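Local coordinates for tailspike protein (Acinetobacter phage vB_ApiP_P1, PDB 6E1R), which probably binds and cleaves the capsular polysaccharide of its Acinetobacter host, acting as a trimeric tailspike hydrolase of the phage, at residues A[487-492]-A[519-524]; A[466-471]-A[543-548]; A[76-81]-A[110-115]. All coordinates share one frame; numbering follows the deposited sequence.

Interaction 1: A[487-492]-A[519-524]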
ATOM      1  N   TYR A 487     -30.526  -1.363  43.342  1.00 37.50           N
ATOM      2  CA  TYR A 487     -31.192  -0.126  43.719  1.00 34.73           C
ATOM      3  C   TYR A 487     -31.326   0.763  42.492  1.00 35.49           C
ATOM      4  O   TYR A 487     -30.394   0.873  41.691  1.00 36.59           O
ATOM      5  CB  TYR A 487     -30.417   0.613  44.818  1.00 37.75           C
ATOM      6  CG  TYR A 487     -30.135  -0.224  46.048  1.00 38.97           C
ATOM      7  CD1 TYR A 487     -29.035  -1.073  46.095  1.00 41.76           C
ATOM      8  CD2 TYR A 487     -30.958  -0.158  47.164  1.00 42.95           C
ATOM      9  CE1 TYR A 487     -28.769  -1.839  47.213  1.00 43.15           C
ATOM     10  CE2 TYR A 487     -30.697  -0.921  48.290  1.00 41.60           C
ATOM     11  CZ  TYR A 487     -29.601  -1.758  48.306  1.00 41.17           C
ATOM     12  OH  TYR A 487     -29.335  -2.520  49.420  1.00 40.43           O
ATOM     13  N   GLU A 488     -32.486   1.396  42.352  1.00 37.47           N
ATOM     14  CA  GLU A 488     -32.759   2.312  41.251  1.00 35.82           C
ATOM     15  C   GLU A 488     -32.916   3.709  41.834  1.00 36.45           C
ATOM     16  O   GLU A 488     -33.837   3.955  42.620  1.00 39.91           O
ATOM     17  CB  GLU A 488     -34.020   1.889  40.496  1.00 43.82           C
ATOM     18  CG  GLU A 488     -34.310   2.687  39.236  1.00 51.66           C
ATOM     19  CD  GLU A 488     -33.580   2.144  38.018  1.00 49.86           C
ATOM     20  OE1 GLU A 488     -32.518   1.506  38.186  1.00 45.82           O
ATOM     21  OE2 GLU A 488     -34.076   2.345  36.890  1.00 47.30           O
ATOM     22  N   LEU A 489     -32.024   4.620  41.450  1.00 31.98           N
ATOM     23  CA  LEU A 489     -31.946   5.935  42.071  1.00 32.69           C
ATOM     24  C   LEU A 489     -32.051   7.027  41.018  1.00 38.31           C
ATOM     25  O   LEU A 489     -31.393   6.956  39.977  1.00 41.62           O
ATOM     26  CB  LEU A 489     -30.642   6.095  42.860  1.00 27.32           C
ATOM     27  CG  LEU A 489     -30.317   5.001  43.878  1.00 26.65           C
ATOM     28  CD1 LEU A 489     -28.929   5.211  44.464  1.00 26.63           C
ATOM     29  CD2 LEU A 489     -31.368   4.955  44.978  1.00 26.65           C
ATOM     30  N   LEU A 490     -32.874   8.034  41.299  1.00 32.17           N
ATOM     31  CA  LEU A 490     -32.909   9.272  40.533  1.00 27.52           C
ATOM     32  C   LEU A 490     -32.159  10.345  41.308  1.00 34.14           C
ATOM     33  O   LEU A 490     -32.458  10.588  42.480  1.00 43.02           O
ATOM     34  CB  LEU A 490     -34.346   9.726  40.275  1.00 27.82           C
ATOM     35  CG  LEU A 490     -35.092   9.093  39.103  1.00 43.46           C
ATOM     36  CD1 LEU A 490     -36.450   9.759  38.921  1.00 41.67           C
ATOM     37  CD2 LEU A 490     -34.270   9.181  37.826  1.00 50.41           C
ATOM     38  N   VAL A 491     -31.190  10.982  40.657  1.00 36.92           N
ATOM     39  CA  VAL A 491     -30.355  11.976  41.315  1.00 37.73           C
ATOM     40  C   VAL A 491     -30.312  13.245  40.477  1.00 43.47           C
ATOM     41  O   VAL A 491     -30.395  13.210  39.245  1.00 45.45           O
ATOM     42  CB  VAL A 491     -28.925  11.452  41.571  1.00 38.63           C
ATOM     43  CG1 VAL A 491     -28.955  10.274  42.532  1.00 35.51           C
ATOM     44  CG2 VAL A 491     -28.251  11.065  40.259  1.00 37.11           C
ATOM     45  N   THR A 492     -30.186  14.375  41.168  1.00 44.06           N
ATOM     46  CA  THR A 492     -29.960  15.679  40.563  1.00 43.65           C
ATOM     47  C   THR A 492     -29.544  16.631  41.673  1.00 44.40           C
ATOM     48  O   THR A 492     -29.764  16.359  42.856  1.00 50.95           O
ATOM     49  CB  THR A 492     -31.202  16.206  39.834  1.00 43.58           C
ATOM     50  OG1 THR A 492     -30.884  17.439  39.175  1.00 47.74           O
ATOM     51  CG2 THR A 492     -32.342  16.440  40.812  1.00 36.26           C
ATOM     52  N   PHE A 519     -28.444  -1.135  51.972  1.00 36.91           N
ATOM     53  CA  PHE A 519     -27.930   0.216  52.148  1.00 37.39           C
ATOM     54  C   PHE A 519     -29.002   1.237  51.792  1.00 34.73           C
ATOM     55  O   PHE A 519     -29.848   1.002  50.925  1.00 31.25           O
ATOM     56  CB  PHE A 519     -26.677   0.452  51.295  1.00 35.27           C
ATOM     57  CG  PHE A 519     -25.604  -0.576  51.505  1.00 32.44           C
ATOM     58  CD1 PHE A 519     -24.768  -0.508  52.605  1.00 29.88           C
ATOM     59  CD2 PHE A 519     -25.443  -1.619  50.609  1.00 32.00           C
ATOM     60  CE1 PHE A 519     -23.785  -1.458  52.805  1.00 32.47           C
ATOM     61  CE2 PHE A 519     -24.462  -2.569  50.802  1.00 34.62           C
ATOM     62  CZ  PHE A 519     -23.631  -2.489  51.902  1.00 33.66           C
ATOM     63  N   THR A 520     -28.949   2.377  52.477  1.00 33.43           N
ATOM     64  CA  THR A 520     -29.730   3.558  52.137  1.00 32.71           C
ATOM     65  C   THR A 520     -28.801   4.594  51.517  1.00 36.40           C
ATOM     66  O   THR A 520     -27.666   4.771  51.970  1.00 40.67           O
ATOM     67  CB  THR A 520     -30.425   4.135  53.375  1.00 33.82           C
ATOM     68  OG1 THR A 520     -31.290   3.145  53.943  1.00 31.22           O
ATOM     69  CG2 THR A 520     -31.246   5.364  53.012  1.00 37.09           C
ATOM     70  N   TRP A 521     -29.287   5.281  50.487  1.00 38.69           N
ATOM     71  CA  TRP A 521     -28.445   6.093  49.621  1.00 37.42           C
ATOM     72  C   TRP A 521     -28.698   7.580  49.825  1.00 34.62           C
ATOM     73  O   TRP A 521     -29.844   8.014  49.985  1.00 40.27           O
ATOM     74  CB  TRP A 521     -28.671   5.712  48.158  1.00 39.50           C
ATOM     75  CG  TRP A 521     -28.369   4.275  47.914  1.00 45.03           C
ATOM     76  CD1 TRP A 521     -29.249   3.232  47.951  1.00 47.30           C
ATOM     77  CD2 TRP A 521     -27.086   3.710  47.628  1.00 42.54           C
ATOM     78  NE1 TRP A 521     -28.594   2.053  47.692  1.00 45.86           N
ATOM     79  CE2 TRP A 521     -27.265   2.320  47.490  1.00 43.88           C
ATOM     80  CE3 TRP A 521     -25.806   4.246  47.468  1.00 44.23           C
ATOM     81  CZ2 TRP A 521     -26.209   1.459  47.200  1.00 43.76           C
ATOM     82  CZ3 TRP A 521     -24.760   3.390  47.179  1.00 44.21           C
ATOM     83  CH2 TRP A 521     -24.967   2.013  47.051  1.00 43.96           C
ATOM     84  N   SER A 522     -27.613   8.351  49.818  1.00 37.58           N
ATOM     85  CA  SER A 522     -27.668   9.795  49.984  1.00 36.65           C
ATOM     86  C   SER A 522     -26.546  10.419  49.167  1.00 37.37           C
ATOM     87  O   SER A 522     -25.715   9.724  48.577  1.00 37.24           O
ATOM     88  CB  SER A 522     -27.550  10.196  51.457  1.00 37.57           C
ATOM     89  OG  SER A 522     -26.307   9.779  51.996  1.00 35.43           O
ATOM     90  N   ILE A 523     -26.537  11.751  49.133  1.00 31.00           N
ATOM     91  CA  ILE A 523     -25.493  12.525  48.471  1.00 31.69           C
ATOM     92  C   ILE A 523     -25.048  13.614  49.437  1.00 33.85           C
ATOM     93  O   ILE A 523     -25.875  14.407  49.904  1.00 36.60           O
ATOM     94  CB  ILE A 523     -25.970  13.137  47.142  1.00 31.11           C
ATOM     95  CG1 ILE A 523     -26.506  12.052  46.208  1.00 31.53           C
ATOM     96  CG2 ILE A 523     -24.837  13.901  46.473  1.00 30.25           C
ATOM     97  CD1 ILE A 523     -27.079  12.588  44.913  1.00 27.81           C
ATOM     98  N   ASN A 524     -23.753  13.653  49.739  1.00 28.93           N
ATOM     99  CA  ASN A 524     -23.225  14.610  50.698  1.00 29.46           C
ATOM    100  C   ASN A 524     -22.893  15.924  49.992  1.00 40.74           C
ATOM    101  O   ASN A 524     -23.191  16.115  48.809  1.00 38.21           O
ATOM    102  CB  ASN A 524     -22.016  14.027  51.431  1.00 31.80           C
ATOM    103  CG  ASN A 524     -20.873  13.654  50.496  1.00 39.23           C
ATOM    104  OD1 ASN A 524     -20.843  14.046  49.329  1.00 42.84           O
ATOM    105  ND2 ASN A 524     -19.916  12.896  51.017  1.00 44.74           N
TER

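Interaction 2: A[466-471]-A[543-548]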
ATOM      1  N   GLY A 466     -29.802  12.552  36.565  1.00 36.40           N
ATOM      2  CA  GLY A 466     -29.936  11.312  35.837  1.00 35.83           C
ATOM      3  C   GLY A 466     -30.367  10.169  36.725  1.00 40.07           C
ATOM      4  O   GLY A 466     -30.877  10.372  37.829  1.00 41.30           O
ATOM      5  N   ARG A 467     -30.149   8.959  36.220  1.00 40.84           N
ATOM      6  CA  ARG A 467     -30.560   7.729  36.879  1.00 42.83           C
ATOM      7  C   ARG A 467     -29.336   6.902  37.250  1.00 44.96           C
ATOM      8  O   ARG A 467     -28.326   6.907  36.541  1.00 41.79           O
ATOM      9  CB  ARG A 467     -31.482   6.932  35.947  1.00 42.02           C
ATOM     10  CG  ARG A 467     -32.253   5.790  36.569  1.00 47.16           C
ATOM     11  CD  ARG A 467     -32.802   4.911  35.456  1.00 53.84           C
ATOM     12  NE  ARG A 467     -33.357   5.717  34.370  1.00 62.67           N
ATOM     13  CZ  ARG A 467     -33.378   5.346  33.093  1.00 68.30           C
ATOM     14  NH1 ARG A 467     -32.870   4.177  32.729  1.00 72.14           N
ATOM     15  NH2 ARG A 467     -33.903   6.146  32.175  1.00 66.30           N
ATOM     16  N   LEU A 468     -29.433   6.186  38.372  1.00 47.03           N
ATOM     17  CA  LEU A 468     -28.349   5.340  38.858  1.00 40.59           C
ATOM     18  C   LEU A 468     -28.880   3.947  39.155  1.00 40.36           C
ATOM     19  O   LEU A 468     -29.865   3.796  39.886  1.00 45.94           O
ATOM     20  CB  LEU A 468     -27.695   5.923  40.116  1.00 36.71           C
ATOM     21  CG  LEU A 468     -27.212   7.372  40.086  1.00 34.41           C
ATOM     22  CD1 LEU A 468     -26.586   7.738  41.422  1.00 30.68           C
ATOM     23  CD2 LEU A 468     -26.222   7.586  38.954  1.00 34.97           C
ATOM     24  N   LEU A 469     -28.227   2.933  38.593  1.00 32.34           N
ATOM     25  CA  LEU A 469     -28.502   1.534  38.904  1.00 30.94           C
ATOM     26  C   LEU A 469     -27.313   0.988  39.683  1.00 37.17           C
ATOM     27  O   LEU A 469     -26.210   0.874  39.140  1.00 40.92           O
ATOM     28  CB  LEU A 469     -28.745   0.725  37.633  1.00 30.22           C
ATOM     29  CG  LEU A 469     -29.034  -0.766  37.823  1.00 31.94           C
ATOM     30  CD1 LEU A 469     -30.291  -0.979  38.650  1.00 28.53           C
ATOM     31  CD2 LEU A 469     -29.147  -1.465  36.475  1.00 33.79           C
ATOM     32  N   VAL A 470     -27.534   0.646  40.950  1.00 36.77           N
ATOM     33  CA  VAL A 470     -26.477   0.172  41.834  1.00 32.52           C
ATOM     34  C   VAL A 470     -26.741  -1.285  42.178  1.00 33.22           C
ATOM     35  O   VAL A 470     -27.833  -1.632  42.645  1.00 34.66           O
ATOM     36  CB  VAL A 470     -26.376   1.019  43.112  1.00 26.76           C
ATOM     37  CG1 VAL A 470     -25.205   0.545  43.950  1.00 26.88           C
ATOM     38  CG2 VAL A 470     -26.228   2.491  42.766  1.00 30.13           C
ATOM     39  N   ASN A 471     -25.742  -2.133  41.952  1.00 39.94           N
ATOM     40  CA  ASN A 471     -25.780  -3.533  42.353  1.00 37.32           C
ATOM     41  C   ASN A 471     -24.718  -3.729  43.425  1.00 38.39           C
ATOM     42  O   ASN A 471     -23.520  -3.768  43.121  1.00 46.29           O
ATOM     43  CB  ASN A 471     -25.544  -4.459  41.160  1.00 33.19           C
ATOM     44  CG  ASN A 471     -25.666  -5.929  41.525  1.00 35.46           C
ATOM     45  OD1 ASN A 471     -25.206  -6.802  40.790  1.00 37.25           O
ATOM     46  ND2 ASN A 471     -26.300  -6.208  42.657  1.00 36.80           N
HETATM   47  N   MSE A 543     -19.801  -2.243  45.195  1.00 36.15           N
HETATM   48  CA  MSE A 543     -20.899  -1.722  44.391  1.00 38.17           C
HETATM   49  C   MSE A 543     -20.534  -1.628  42.914  1.00 45.64           C
HETATM   50  O   MSE A 543     -19.365  -1.469  42.555  1.00 49.93           O
HETATM   51  CB  MSE A 543     -21.332  -0.341  44.893  1.00 41.41           C
HETATM   52  CG  MSE A 543     -22.227  -0.353  46.124  1.00 54.12           C
HETATM   53 SE   MSE A 543     -21.328  -0.959  47.743  1.00 67.45          SE
HETATM   54  CE  MSE A 543     -22.553  -0.214  49.058  1.00 67.86           C
ATOM     55  N   GLU A 544     -21.550  -1.729  42.061  1.00 42.66           N
ATOM     56  CA  GLU A 544     -21.411  -1.504  40.627  1.00 41.40           C
ATOM     57  C   GLU A 544     -22.516  -0.555  40.196  1.00 41.71           C
ATOM     58  O   GLU A 544     -23.700  -0.876  40.338  1.00 44.01           O
ATOM     59  CB  GLU A 544     -21.486  -2.817  39.843  1.00 46.50           C
ATOM     60  CG  GLU A 544     -20.281  -3.717  40.037  1.00 46.31           C
ATOM     61  CD  GLU A 544     -20.417  -5.054  39.334  1.00 49.06           C
ATOM     62  OE1 GLU A 544     -21.372  -5.798  39.643  1.00 49.96           O
ATOM     63  OE2 GLU A 544     -19.568  -5.360  38.469  1.00 46.57           O
ATOM     64  N   VAL A 545     -22.132   0.608  39.677  1.00 38.71           N
ATOM     65  CA  VAL A 545     -23.074   1.670  39.347  1.00 39.42           C
ATOM     66  C   VAL A 545     -23.183   1.781  37.833  1.00 39.87           C
ATOM     67  O   VAL A 545     -22.171   1.756  37.121  1.00 42.44           O
ATOM     68  CB  VAL A 545     -22.646   3.013  39.971  1.00 35.26           C
ATOM     69  CG1 VAL A 545     -23.690   4.087  39.703  1.00 36.51           C
ATOM     70  CG2 VAL A 545     -22.413   2.852  41.466  1.00 26.84           C
ATOM     71  N   PHE A 546     -24.415   1.909  37.344  1.00 35.78           N
ATOM     72  CA  PHE A 546     -24.709   2.095  35.926  1.00 30.84           C
ATOM     73  C   PHE A 546     -25.538   3.366  35.802  1.00 32.31           C
ATOM     74  O   PHE A 546     -26.677   3.415  36.278  1.00 38.83           O
ATOM     75  CB  PHE A 546     -25.463   0.895  35.347  1.00 30.81           C
ATOM     76  CG  PHE A 546     -24.774  -0.426  35.557  1.00 34.61           C
ATOM     77  CD1 PHE A 546     -24.894  -1.104  36.760  1.00 33.10           C
ATOM     78  CD2 PHE A 546     -24.018  -0.997  34.545  1.00 42.39           C
ATOM     79  CE1 PHE A 546     -24.265  -2.321  36.954  1.00 35.60           C
ATOM     80  CE2 PHE A 546     -23.388  -2.215  34.732  1.00 40.98           C
ATOM     81  CZ  PHE A 546     -23.511  -2.877  35.938  1.00 41.43           C
ATOM     82  N   THR A 547     -24.978   4.387  35.162  1.00 26.91           N
ATOM     83  CA  THR A 547     -25.610   5.696  35.109  1.00 27.06           C
ATOM     84  C   THR A 547     -26.290   5.918  33.764  1.00 39.63           C
ATOM     85  O   THR A 547     -25.921   5.320  32.749  1.00 36.76           O
ATOM     86  CB  THR A 547     -24.592   6.813  35.360  1.00 32.91           C
ATOM     87  OG1 THR A 547     -23.816   7.032  34.175  1.00 36.25           O
ATOM     88  CG2 THR A 547     -23.665   6.440  36.506  1.00 30.45           C
ATOM     89  N   THR A 548     -27.298   6.786  33.773  1.00 41.03           N
ATOM     90  CA  THR A 548     -28.040   7.163  32.580  1.00 37.98           C
ATOM     91  C   THR A 548     -28.414   8.632  32.696  1.00 40.44           C
ATOM     92  O   THR A 548     -28.801   9.096  33.772  1.00 46.21           O
ATOM     93  CB  THR A 548     -29.306   6.309  32.405  1.00 37.68           C
ATOM     94  OG1 THR A 548     -28.957   4.919  32.414  1.00 38.29           O
ATOM     95  CG2 THR A 548     -30.004   6.639  31.093  1.00 28.39           C
TER

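Interaction 3: A[76-81]-A[110-115]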
ATOM      1  N   ALA A  76      32.637  -0.108 -28.261  1.00 55.87           N
ATOM      2  CA  ALA A  76      31.392  -0.632 -27.717  1.00 58.06           C
ATOM      3  C   ALA A  76      30.590   0.418 -26.962  1.00 56.37           C
ATOM      4  O   ALA A  76      29.407   0.192 -26.687  1.00 50.19           O
ATOM      5  CB  ALA A  76      31.677  -1.820 -26.796  1.00 57.37           C
ATOM      6  N   GLY A  77      31.200   1.551 -26.618  1.00 55.92           N
ATOM      7  CA  GLY A  77      30.492   2.588 -25.895  1.00 55.30           C
ATOM      8  C   GLY A  77      30.238   2.263 -24.443  1.00 54.56           C
ATOM      9  O   GLY A  77      29.389   2.897 -23.813  1.00 56.49           O
ATOM     10  N   VAL A  78      30.960   1.292 -23.891  1.00 55.74           N
ATOM     11  CA  VAL A  78      30.745   0.828 -22.526  1.00 55.05           C
ATOM     12  C   VAL A  78      32.099   0.568 -21.880  1.00 48.76           C
ATOM     13  O   VAL A  78      33.002   0.010 -22.510  1.00 48.09           O
ATOM     14  CB  VAL A  78      29.860  -0.437 -22.504  1.00 54.92           C
ATOM     15  CG1 VAL A  78      30.309  -1.404 -21.419  1.00 57.74           C
ATOM     16  CG2 VAL A  78      28.403  -0.053 -22.307  1.00 60.34           C
ATOM     17  N   LEU A  79      32.237   0.985 -20.624  1.00 53.34           N
ATOM     18  CA  LEU A  79      33.432   0.708 -19.837  1.00 49.29           C
ATOM     19  C   LEU A  79      33.245  -0.612 -19.096  1.00 49.80           C
ATOM     20  O   LEU A  79      32.282  -0.772 -18.340  1.00 56.46           O
ATOM     21  CB  LEU A  79      33.712   1.846 -18.856  1.00 50.23           C
ATOM     22  CG  LEU A  79      34.965   1.687 -17.992  1.00 50.50           C
ATOM     23  CD1 LEU A  79      36.181   1.392 -18.855  1.00 49.29           C
ATOM     24  CD2 LEU A  79      35.201   2.928 -17.145  1.00 51.76           C
ATOM     25  N   THR A  80      34.170  -1.545 -19.302  1.00 50.98           N
ATOM     26  CA  THR A  80      34.082  -2.878 -18.729  1.00 50.08           C
ATOM     27  C   THR A  80      35.237  -3.094 -17.762  1.00 50.75           C
ATOM     28  O   THR A  80      36.304  -2.488 -17.903  1.00 54.54           O
ATOM     29  CB  THR A  80      34.113  -3.971 -19.811  1.00 55.20           C
ATOM     30  OG1 THR A  80      35.368  -3.932 -20.502  1.00 59.21           O
ATOM     31  CG2 THR A  80      32.989  -3.761 -20.813  1.00 50.62           C
ATOM     32  N   VAL A  81      35.011  -3.958 -16.768  1.00 52.20           N
ATOM     33  CA  VAL A  81      36.070  -4.264 -15.810  1.00 54.29           C
ATOM     34  C   VAL A  81      37.224  -4.977 -16.506  1.00 56.57           C
ATOM     35  O   VAL A  81      38.377  -4.879 -16.067  1.00 53.19           O
ATOM     36  CB  VAL A  81      35.523  -5.084 -14.620  1.00 55.53           C
ATOM     37  CG1 VAL A  81      34.134  -4.607 -14.228  1.00 62.08           C
ATOM     38  CG2 VAL A  81      35.520  -6.576 -14.926  1.00 56.03           C
ATOM     39  N   LYS A 110      28.825   4.591 -16.478  1.00 44.31           N
ATOM     40  CA  LYS A 110      28.490   3.328 -15.840  1.00 42.59           C
ATOM     41  C   LYS A 110      29.595   2.299 -16.050  1.00 46.49           C
ATOM     42  O   LYS A 110      30.344   2.342 -17.030  1.00 54.76           O
ATOM     43  CB  LYS A 110      27.163   2.783 -16.372  1.00 39.35           C
ATOM     44  CG  LYS A 110      27.205   2.250 -17.792  1.00 40.64           C
ATOM     45  CD  LYS A 110      25.841   1.707 -18.189  1.00 49.95           C
ATOM     46  CE  LYS A 110      25.884   0.973 -19.515  1.00 55.23           C
ATOM     47  NZ  LYS A 110      24.565   0.359 -19.835  1.00 60.10           N
ATOM     48  N   LEU A 111      29.691   1.370 -15.106  1.00 44.47           N
ATOM     49  CA  LEU A 111      30.641   0.271 -15.162  1.00 40.97           C
ATOM     50  C   LEU A 111      29.890  -1.035 -15.386  1.00 43.15           C
ATOM     51  O   LEU A 111      28.817  -1.250 -14.815  1.00 50.16           O
ATOM     52  CB  LEU A 111      31.462   0.191 -13.874  1.00 38.69           C
ATOM     53  CG  LEU A 111      32.480  -0.945 -13.773  1.00 41.71           C
ATOM     54  CD1 LEU A 111      33.543  -0.822 -14.853  1.00 40.62           C
ATOM     55  CD2 LEU A 111      33.105  -0.973 -12.389  1.00 49.47           C
ATOM     56  N   VAL A 112      30.450  -1.900 -16.225  1.00 45.34           N
ATOM     57  CA  VAL A 112      29.822  -3.163 -16.591  1.00 45.24           C
ATOM     58  C   VAL A 112      30.780  -4.293 -16.250  1.00 48.22           C
ATOM     59  O   VAL A 112      31.949  -4.268 -16.653  1.00 52.71           O
ATOM     60  CB  VAL A 112      29.448  -3.201 -18.084  1.00 48.45           C
ATOM     61  CG1 VAL A 112      28.962  -4.587 -18.475  1.00 47.28           C
ATOM     62  CG2 VAL A 112      28.391  -2.152 -18.392  1.00 50.97           C
ATOM     63  N   VAL A 113      30.284  -5.284 -15.519  1.00 47.57           N
ATOM     64  CA  VAL A 113      31.049  -6.476 -15.178  1.00 49.45           C
ATOM     65  C   VAL A 113      30.685  -7.543 -16.201  1.00 54.54           C
ATOM     66  O   VAL A 113      29.553  -8.038 -16.223  1.00 57.85           O
ATOM     67  CB  VAL A 113      30.761  -6.947 -13.746  1.00 46.16           C
ATOM     68  CG1 VAL A 113      31.744  -8.032 -13.337  1.00 47.11           C
ATOM     69  CG2 VAL A 113      30.821  -5.775 -12.782  1.00 39.72           C
ATOM     70  N   ASP A 114      31.645  -7.901 -17.052  1.00 54.03           N
ATOM     71  CA  ASP A 114      31.393  -8.791 -18.176  1.00 56.24           C
ATOM     72  C   ASP A 114      31.787 -10.238 -17.909  1.00 55.02           C
ATOM     73  O   ASP A 114      31.461 -11.109 -18.722  1.00 56.84           O
ATOM     74  CB  ASP A 114      32.110  -8.268 -19.428  1.00 59.37           C
ATOM     75  CG  ASP A 114      33.536  -7.847 -19.149  1.00 64.47           C
ATOM     76  OD1 ASP A 114      33.854  -7.560 -17.975  1.00 61.67           O
ATOM     77  OD2 ASP A 114      34.335  -7.785 -20.109  1.00 68.67           O
ATOM     78  N   PHE A 115      32.479 -10.516 -16.806  1.00 52.21           N
ATOM     79  CA  PHE A 115      32.711 -11.889 -16.381  1.00 53.97           C
ATOM     80  C   PHE A 115      32.793 -11.916 -14.862  1.00 53.35           C
ATOM     81  O   PHE A 115      33.038 -10.892 -14.216  1.00 53.93           O
ATOM     82  CB  PHE A 115      33.976 -12.484 -17.018  1.00 57.94           C
ATOM     83  CG  PHE A 115      35.261 -11.957 -16.443  1.00 59.42           C
ATOM     84  CD1 PHE A 115      35.805 -10.768 -16.899  1.00 58.40           C
ATOM     85  CD2 PHE A 115      35.938 -12.664 -15.463  1.00 60.80           C
ATOM     86  CE1 PHE A 115      36.991 -10.287 -16.378  1.00 57.53           C
ATOM     87  CE2 PHE A 115      37.123 -12.187 -14.936  1.00 59.48           C
ATOM     88  CZ  PHE A 115      37.651 -10.998 -15.396  1.00 56.86           C
TER
HETATM   89  O   HOH W   1      30.433   2.679 -19.753  1.00 36.95           O

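Interaction 1: A[487-492]-A[519-524]
L489 and W521 meet at the centre of this contact between the two antiparallel sheets of the C-terminal domain, which face each other as a beta sandwich. Strand 487-492 runs nearly parallel to strand 519-523, and their axes come no closer than 9.4 Å, a gap bridged by side chains. L489 brings CD1 over one face of the W521 indole, 4.0 Å from the centroid of its five-membered ring, a CH-pi contact displaced toward the rim. Further along the strands, V491 CG1 meets I523 CD1 at 3.8 Å. On the other side of L489, the indole turns its NE1 edge to the face of Y487. This is a T-shaped pair with planes 68° apart, and W521 NE1 lies 3.2 Å from Y487 CG. With CG anti to its own carbonyl carbon (chi1 -54°), Y487 stretches its ring past the indole, carrying the hydroxyl to the backbone of F519. Y487 OH accepts from F519 N at 3.0 Å, a bent bond (142° at the hydrogen), and donates to P517 O. The chemistry is thus that of an apolar and aromatic sandwich interior with one polar link: the Y487 phenol reaches from its own sheet to the backbone of the other, and its buried oxygen is bonded both as donor and as acceptor.

Interaction 2: A[466-471]-A[543-548]
Backbone hydrogen bonds tie R467 and L469 to T548 and F546 in an antiparallel beta ladder, whose strands 466-471 and 543-548 are neighbours in the five-stranded sheet of a C-terminal beta sandwich. The central pair bonds reciprocally: L469 N to F546 O at 2.8 Å and F546 N to L469 O at 2.7 Å. R467 and T548 do the same, and R467 N reaches T548 O almost straight (169° at the hydrogen), in the carbonyl plane. N471 N donates to E544 O at 2.9 Å; the return bond, E544 N to N471 O, is looser, its donor standing above the carbonyl plane. In the non-hydrogen-bonded pairs the backbone groups turn outward: L468 and V470 bond to strand 484-494, and V545 to strand 435-443.

R467, L469, N471, E544, F546 and T548 share one face, and its polar ends are satisfied mostly beyond the two strands. R467 NE makes a salt bridge with E488 of the second subunit, while T548 CG2 lies over one face of its guanidinium. N471 ND2 donates to A485 O and S484 OG, its OD1 accepts from N550 of the third subunit, and E544 OE2 pairs with Y435 OH. The other face carries L468, V470, V545 and T547. L468 packs inward on L454, V470 on W521, and V545 and selenomethionine M543 on V451. With CG1 anti to the backbone N (chi1 -176°), V470 sets CG2 4.0 Å from V545 CG2. T547 bonds V551 O through OG1 and meets L468 CD2 with CG2. Beside the central pair, L469 O lies at the edge of the F546 ring, near its plane, 3.4 Å from F546 CD1.

Interaction 3: A[76-81]-A[110-115]
V112 N donates to L79 O at 3.0 Å, the first backbone bond of a short parallel pair that closes a beta-alpha-beta unit: the short, weakly bonded strand 79-80, helix 94-106 and strand 111-113. V81 N returns to V112 O at 3.1 Å, and both donors lie nearly along the C=O axis. T80 is thereby straddled by the two bonds, and T80 CA comes 3.3 Å from V112 O in a CA-H...O contact. A water extends the ladder where the strands part, accepting from L79 N and donating to K110 O.

Apolar contacts lie on both faces. L79 and L111 point to the side covered by helix 94-106, and L111 CD1 reaches V81 CG1 at 3.9 Å. The V78 and V112 side chains cross at about a right angle, V78 CG1 3.7 Å from V112 CG2. V81 divides its branches: with CG1 anti to the carbonyl carbon (chi1 -38°), that methyl meets V113 CG2, while the V81 and D114 side chains run past each other in opposite directions, V81 CG2 3.6 Å from D114 OD1.

Polar side chains add little: D114 touches T80 and V81 by packing, and its OD2 is hydrogen-bonded to S82 OG. Aliphatic packing on both faces thus secures this short pairing as much as its few backbone bonds.

Interactions 1 and 2 belong to the same C-terminal sandwich, their centres 9 Å apart, and both are buried. They meet through neighbouring strands 465-474 and 484-494, where L468 N probably hydrogen-bonds L489 O, and Y487 N probably hydrogen-bonds V470 O. Interaction 2 is bonding within a sheet, backbone to backbone, with polar ends reaching other subunits; interaction 1 is packing between sheets, joined by aromatic and aliphatic side chains and one hydrogen bond. Interaction 3 lies on the other side of the chain's centre, about 82 Å from interaction 2 between centres. Only partly buried, it pairs parallel strands near the beginning of the beta-helix.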